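Local coordinates for protein haloacid delahogenase-like family hydrolase (Xanthomonas campestris pv. campestris, PDB 2PKE) that is a haloacid dehalogenase-like hydrolase that binds magnesium and probably acts as a phosphatase, at residues A[35-47]-A[86-99]. Residues are numbered along the deposited sequence; the frame is centred on the assembly and turned at random.
Sequences EADFEAILSGYLD and LTEARIEARDIQRI
The ring of Y45 lies over I91, whose CB sits 4.2 Å above one face, displaced from the ring centre, while D95 OD2, I41 O and L42 O lie at the ring edge, near its plane. The second ring, that of F38, has L42 CG of its own helix on one face and meets I99 with its edge, CE1 to CD1 4.1 Å. Tyrosine suits its place because a ring that packs on T87 CG2 and I91 ends in a hydroxyl able to give and take: Y45 OH donates to the anti lone pair of D95 OD2 at 2.7 Å and accepts from E92 N at 2.9 Å in a nearly straight bond (173°). With CG anti to the carbonyl carbon (chi1 -64°), the ring reaches the start of helix 93-107, where E92 holds the N-cap position. D95 OD1 forms a salt bridge with R98 NE (2.9 Å); a short carboxylate can thus serve hydroxyl and arginine with its two oxygens. The arrangement is consistent with the helical cap of HAD hydrolases, inserted after the first strand of the core sheet; here helices 28-42 and 93-107 lie side by side, antiparallel, their short segments at 173° and 10.2 Å apart, remote from the magnesium ion. I41 lies between them, its CG2 against D95 CB and its CD1 3.7 Å from I99 CG1, while R98 slides past it and brings NH2 to CG1. L42 CD1 meets L86 CD1, the side chains crossing at about a right angle, and its CD2 meets T87 CG2, which also packs against Y45 CB (3.5 Å). Aliphatic I41 and L42 suit these apolar contacts. Threonine serves both sides, its methyl facing this apolar group and its hydroxyl bonded to A83 O and I91 N. I91 also packs on A93 of the second subunit.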
loop_
_atom_site.group_PDB
_atom_site.type_symbol
_atom_site.label_atom_id
_atom_site.label_comp_id
_atom_site.label_asym_id
_atom_site.label_seq_id
_atom_site.Cartn_x
_atom_site.Cartn_y
_atom_site.Cartn_z
ATOM N N GLU A 35 13.608 -5.544 17.573
ATOM C CA GLU A 35 14.772 -4.736 17.910
ATOM C C GLU A 35 15.690 -5.451 18.884
ATOM O O GLU A 35 16.903 -5.392 18.743
ATOM C CB GLU A 35 14.303 -3.418 18.509
ATOM C CG GLU A 35 15.263 -2.250 18.328
ATOM C CD GLU A 35 14.542 -0.895 18.213
ATOM O OE1 GLU A 35 13.279 -0.868 18.270
ATOM O OE2 GLU A 35 15.246 0.140 18.056
ATOM N N ALA A 36 15.104 -6.139 19.866
ATOM C CA ALA A 36 15.871 -6.947 20.831
ATOM C C ALA A 36 16.473 -8.178 20.184
ATOM O O ALA A 36 17.547 -8.606 20.579
ATOM C CB ALA A 36 14.989 -7.361 22.036
ATOM N N ASP A 37 15.795 -8.764 19.201
ATOM C CA ASP A 37 16.382 -9.906 18.455
ATOM C C ASP A 37 17.527 -9.412 17.586
ATOM O O ASP A 37 18.566 -10.063 17.530
ATOM C CB ASP A 37 15.350 -10.635 17.588
ATOM C CG ASP A 37 14.312 -11.400 18.401
ATOM O OD1 ASP A 37 14.648 -11.929 19.475
ATOM O OD2 ASP A 37 13.149 -11.464 17.951
ATOM N N PHE A 38 17.344 -8.255 16.939
ATOM C CA PHE A 38 18.406 -7.572 16.174
ATOM C C PHE A 38 19.663 -7.366 17.031
ATOM O O PHE A 38 20.742 -7.824 16.678
ATOM C CB PHE A 38 17.866 -6.238 15.651
ATOM C CG PHE A 38 18.865 -5.402 14.909
ATOM C CD1 PHE A 38 19.442 -5.852 13.728
ATOM C CD2 PHE A 38 19.196 -4.138 15.346
ATOM C CE1 PHE A 38 20.336 -5.054 13.023
ATOM C CE2 PHE A 38 20.120 -3.357 14.634
ATOM C CZ PHE A 38 20.675 -3.835 13.482
ATOM N N GLU A 39 19.494 -6.721 18.178
ATOM C CA GLU A 39 20.572 -6.485 19.145
ATOM C C GLU A 39 21.226 -7.795 19.585
ATOM O O GLU A 39 22.446 -7.879 19.687
ATOM C CB GLU A 39 19.997 -5.684 20.335
ATOM C CG GLU A 39 20.888 -5.523 21.568
ATOM N N ALA A 40 20.418 -8.834 19.799
ATOM C CA ALA A 40 20.926 -10.175 20.146
ATOM C C ALA A 40 21.784 -10.732 19.019
ATOM O O ALA A 40 22.841 -11.278 19.275
ATOM C CB ALA A 40 19.798 -11.123 20.484
ATOM N N ILE A 41 21.367 -10.591 17.765
ATOM C CA ILE A 41 22.270 -10.979 16.633
ATOM C C ILE A 41 23.603 -10.198 16.653
ATOM O O ILE A 41 24.720 -10.785 16.567
ATOM C CB ILE A 41 21.601 -10.788 15.251
ATOM C CG1 ILE A 41 20.408 -11.718 15.119
ATOM C CG2 ILE A 41 22.595 -11.082 14.153
ATOM C CD1 ILE A 41 19.454 -11.291 14.116
ATOM N N LEU A 42 23.495 -8.877 16.771
ATOM C CA LEU A 42 24.689 -8.018 16.811
ATOM C C LEU A 42 25.607 -8.340 17.997
ATOM O O LEU A 42 26.842 -8.222 17.899
ATOM C CB LEU A 42 24.292 -6.533 16.838
ATOM C CG LEU A 42 23.759 -5.897 15.537
ATOM C CD1 LEU A 42 23.430 -4.473 15.810
ATOM C CD2 LEU A 42 24.785 -5.985 14.409
ATOM N N SER A 43 25.026 -8.771 19.116
ATOM C CA SER A 43 25.832 -8.961 20.330
ATOM C C SER A 43 27.029 -9.886 20.100
ATOM O O SER A 43 28.022 -9.773 20.803
ATOM C CB SER A 43 24.977 -9.461 21.507
ATOM O OG SER A 43 24.513 -10.785 21.282
ATOM N N GLY A 44 26.945 -10.772 19.102
ATOM C CA GLY A 44 28.051 -11.656 18.736
ATOM C C GLY A 44 29.183 -11.001 17.943
ATOM O O GLY A 44 30.191 -11.660 17.589
ATOM N N TYR A 45 29.007 -9.713 17.651
ATOM C CA TYR A 45 29.985 -8.933 16.912
ATOM C C TYR A 45 30.517 -7.755 17.726
ATOM O O TYR A 45 31.647 -7.356 17.540
ATOM C CB TYR A 45 29.344 -8.449 15.601
ATOM C CG TYR A 45 28.987 -9.604 14.688
ATOM C CD1 TYR A 45 29.897 -10.090 13.767
ATOM C CD2 TYR A 45 27.740 -10.207 14.753
ATOM C CE1 TYR A 45 29.586 -11.168 12.948
ATOM C CE2 TYR A 45 27.415 -11.285 13.934
ATOM C CZ TYR A 45 28.347 -11.754 13.037
ATOM O OH TYR A 45 28.056 -12.806 12.205
ATOM N N LEU A 46 29.702 -7.215 18.629
ATOM C CA LEU A 46 29.965 -5.934 19.271
ATOM C C LEU A 46 29.719 -6.018 20.779
ATOM O O LEU A 46 28.816 -6.732 21.220
ATOM C CB LEU A 46 29.042 -4.865 18.687
ATOM C CG LEU A 46 28.961 -4.747 17.161
ATOM C CD1 LEU A 46 27.815 -3.875 16.739
ATOM C CD2 LEU A 46 30.262 -4.219 16.607
ATOM N N ASP A 47 30.528 -5.273 21.547
ATOM C CA ASP A 47 30.361 -5.078 23.006
ATOM C C ASP A 47 29.040 -4.402 23.338
ATOM O O ASP A 47 28.775 -3.304 22.866
ATOM C CB ASP A 47 31.501 -4.221 23.571
ATOM N N LEU A 86 27.603 -1.524 11.295
ATOM C CA LEU A 86 28.022 -1.683 12.671
ATOM C C LEU A 86 29.148 -2.698 12.819
ATOM O O LEU A 86 30.056 -2.475 13.617
ATOM C CB LEU A 86 26.856 -2.094 13.566
ATOM C CG LEU A 86 25.870 -1.004 13.941
ATOM C CD1 LEU A 86 24.582 -1.609 14.579
ATOM C CD2 LEU A 86 26.536 -0.008 14.851
ATOM N N THR A 87 29.070 -3.809 12.073
ATOM C CA THR A 87 30.060 -4.883 12.168
ATOM C C THR A 87 31.181 -4.753 11.132
ATOM O O THR A 87 32.000 -5.675 10.994
ATOM C CB THR A 87 29.415 -6.255 12.002
ATOM O OG1 THR A 87 28.956 -6.401 10.652
ATOM C CG2 THR A 87 28.217 -6.431 12.982
ATOM N N GLU A 88 31.243 -3.596 10.458
ATOM C CA GLU A 88 32.246 -3.305 9.416
ATOM C C GLU A 88 32.273 -4.454 8.408
ATOM O O GLU A 88 33.333 -5.007 8.120
ATOM C CB GLU A 88 33.653 -3.069 10.007
ATOM C CG GLU A 88 33.796 -1.892 11.023
ATOM C CD GLU A 88 33.486 -0.512 10.420
ATOM O OE1 GLU A 88 33.468 -0.386 9.173
ATOM O OE2 GLU A 88 33.256 0.452 11.194
ATOM N N ALA A 89 31.095 -4.830 7.922
ATOM C CA ALA A 89 30.928 -5.945 6.974
ATOM C C ALA A 89 31.479 -7.298 7.466
ATOM O O ALA A 89 31.750 -8.194 6.663
ATOM C CB ALA A 89 31.507 -5.569 5.575
ATOM N N ARG A 90 31.630 -7.456 8.786
ATOM C CA ARG A 90 32.037 -8.763 9.360
ATOM C C ARG A 90 30.857 -9.707 9.496
ATOM O O ARG A 90 31.041 -10.938 9.552
ATOM C CB ARG A 90 32.684 -8.623 10.733
ATOM C CG ARG A 90 34.173 -8.532 10.714
ATOM C CD ARG A 90 34.677 -7.282 10.041
ATOM N NE ARG A 90 36.125 -7.132 10.238
ATOM C CZ ARG A 90 36.868 -6.160 9.720
ATOM N NH1 ARG A 90 36.319 -5.216 8.961
ATOM N NH2 ARG A 90 38.164 -6.133 9.966
ATOM N N ILE A 91 29.646 -9.149 9.549
ATOM C CA ILE A 91 28.499 -9.966 9.831
ATOM C C ILE A 91 28.387 -11.120 8.850
ATOM O O ILE A 91 28.531 -10.929 7.641
ATOM C CB ILE A 91 27.201 -9.160 9.866
ATOM C CG1 ILE A 91 26.100 -10.041 10.502
ATOM C CG2 ILE A 91 26.815 -8.640 8.442
ATOM C CD1 ILE A 91 24.871 -9.312 11.036
ATOM N N GLU A 92 28.171 -12.327 9.382
ATOM C CA GLU A 92 27.936 -13.510 8.558
ATOM C C GLU A 92 26.610 -13.503 7.768
ATOM O O GLU A 92 25.611 -13.053 8.271
ATOM C CB GLU A 92 27.972 -14.746 9.448
ATOM C CG GLU A 92 29.377 -15.088 9.939
ATOM C CD GLU A 92 30.322 -15.420 8.823
ATOM O OE1 GLU A 92 29.869 -15.634 7.677
ATOM O OE2 GLU A 92 31.528 -15.456 9.102
ATOM N N ALA A 93 26.616 -14.037 6.540
ATOM C CA ALA A 93 25.380 -14.218 5.760
ATOM C C ALA A 93 24.332 -15.007 6.574
ATOM O O ALA A 93 23.150 -14.689 6.572
ATOM C CB ALA A 93 25.693 -14.929 4.416
ATOM N N ARG A 94 24.779 -16.009 7.337
ATOM C CA ARG A 94 23.858 -16.700 8.221
ATOM C C ARG A 94 23.129 -15.738 9.194
ATOM O O ARG A 94 21.920 -15.869 9.433
ATOM C CB ARG A 94 24.557 -17.836 8.978
ATOM C CG ARG A 94 23.666 -18.559 9.938
ATOM C CD ARG A 94 22.358 -19.052 9.301
ATOM N NE ARG A 94 21.138 -18.601 9.997
ATOM N N ASP A 95 23.834 -14.756 9.733
ATOM C CA ASP A 95 23.184 -13.806 10.662
ATOM C C ASP A 95 22.319 -12.751 9.949
ATOM O O ASP A 95 21.292 -12.293 10.472
ATOM C CB ASP A 95 24.207 -13.192 11.600
ATOM C CG ASP A 95 24.676 -14.166 12.639
ATOM O OD1 ASP A 95 23.891 -15.085 13.018
ATOM O OD2 ASP A 95 25.844 -14.030 13.065
ATOM N N ILE A 96 22.680 -12.416 8.725
ATOM C CA ILE A 96 21.783 -11.596 7.872
ATOM C C ILE A 96 20.496 -12.341 7.554
ATOM O O ILE A 96 19.436 -11.722 7.542
ATOM C CB ILE A 96 22.463 -11.183 6.556
ATOM C CG1 ILE A 96 23.650 -10.297 6.866
ATOM C CG2 ILE A 96 21.478 -10.419 5.647
ATOM C CD1 ILE A 96 23.232 -8.968 7.452
ATOM N N GLN A 97 20.630 -13.640 7.298
ATOM C CA GLN A 97 19.517 -14.568 7.195
ATOM C C GLN A 97 18.585 -14.401 8.388
ATOM O O GLN A 97 17.366 -14.243 8.222
ATOM C CB GLN A 97 20.021 -16.013 7.140
ATOM C CG GLN A 97 18.926 -17.059 6.941
ATOM C CD GLN A 97 19.431 -18.238 6.160
ATOM O OE1 GLN A 97 20.356 -18.930 6.592
ATOM N NE2 GLN A 97 18.852 -18.466 4.984
ATOM N N ARG A 98 19.187 -14.406 9.579
ATOM C CA ARG A 98 18.466 -14.221 10.846
ATOM C C ARG A 98 17.768 -12.868 10.973
ATOM O O ARG A 98 16.696 -12.765 11.535
ATOM C CB ARG A 98 19.405 -14.486 12.043
ATOM C CG ARG A 98 19.492 -15.933 12.374
ATOM C CD ARG A 98 20.745 -16.338 13.063
ATOM N NE ARG A 98 21.212 -15.458 14.132
ATOM C CZ ARG A 98 21.064 -15.667 15.438
ATOM N NH1 ARG A 98 20.379 -16.703 15.903
ATOM N NH2 ARG A 98 21.599 -14.814 16.302
ATOM N N ILE A 99 18.359 -11.824 10.427
ATOM C CA ILE A 99 17.695 -10.525 10.369
ATOM C C ILE A 99 16.493 -10.602 9.417
ATOM O O ILE A 99 15.406 -10.094 9.743
ATOM C CB ILE A 99 18.644 -9.444 9.926
ATOM C CG1 ILE A 99 19.716 -9.216 11.016
ATOM C CG2 ILE A 99 17.885 -8.136 9.614
ATOM C CD1 ILE A 99 20.795 -8.294 10.598
#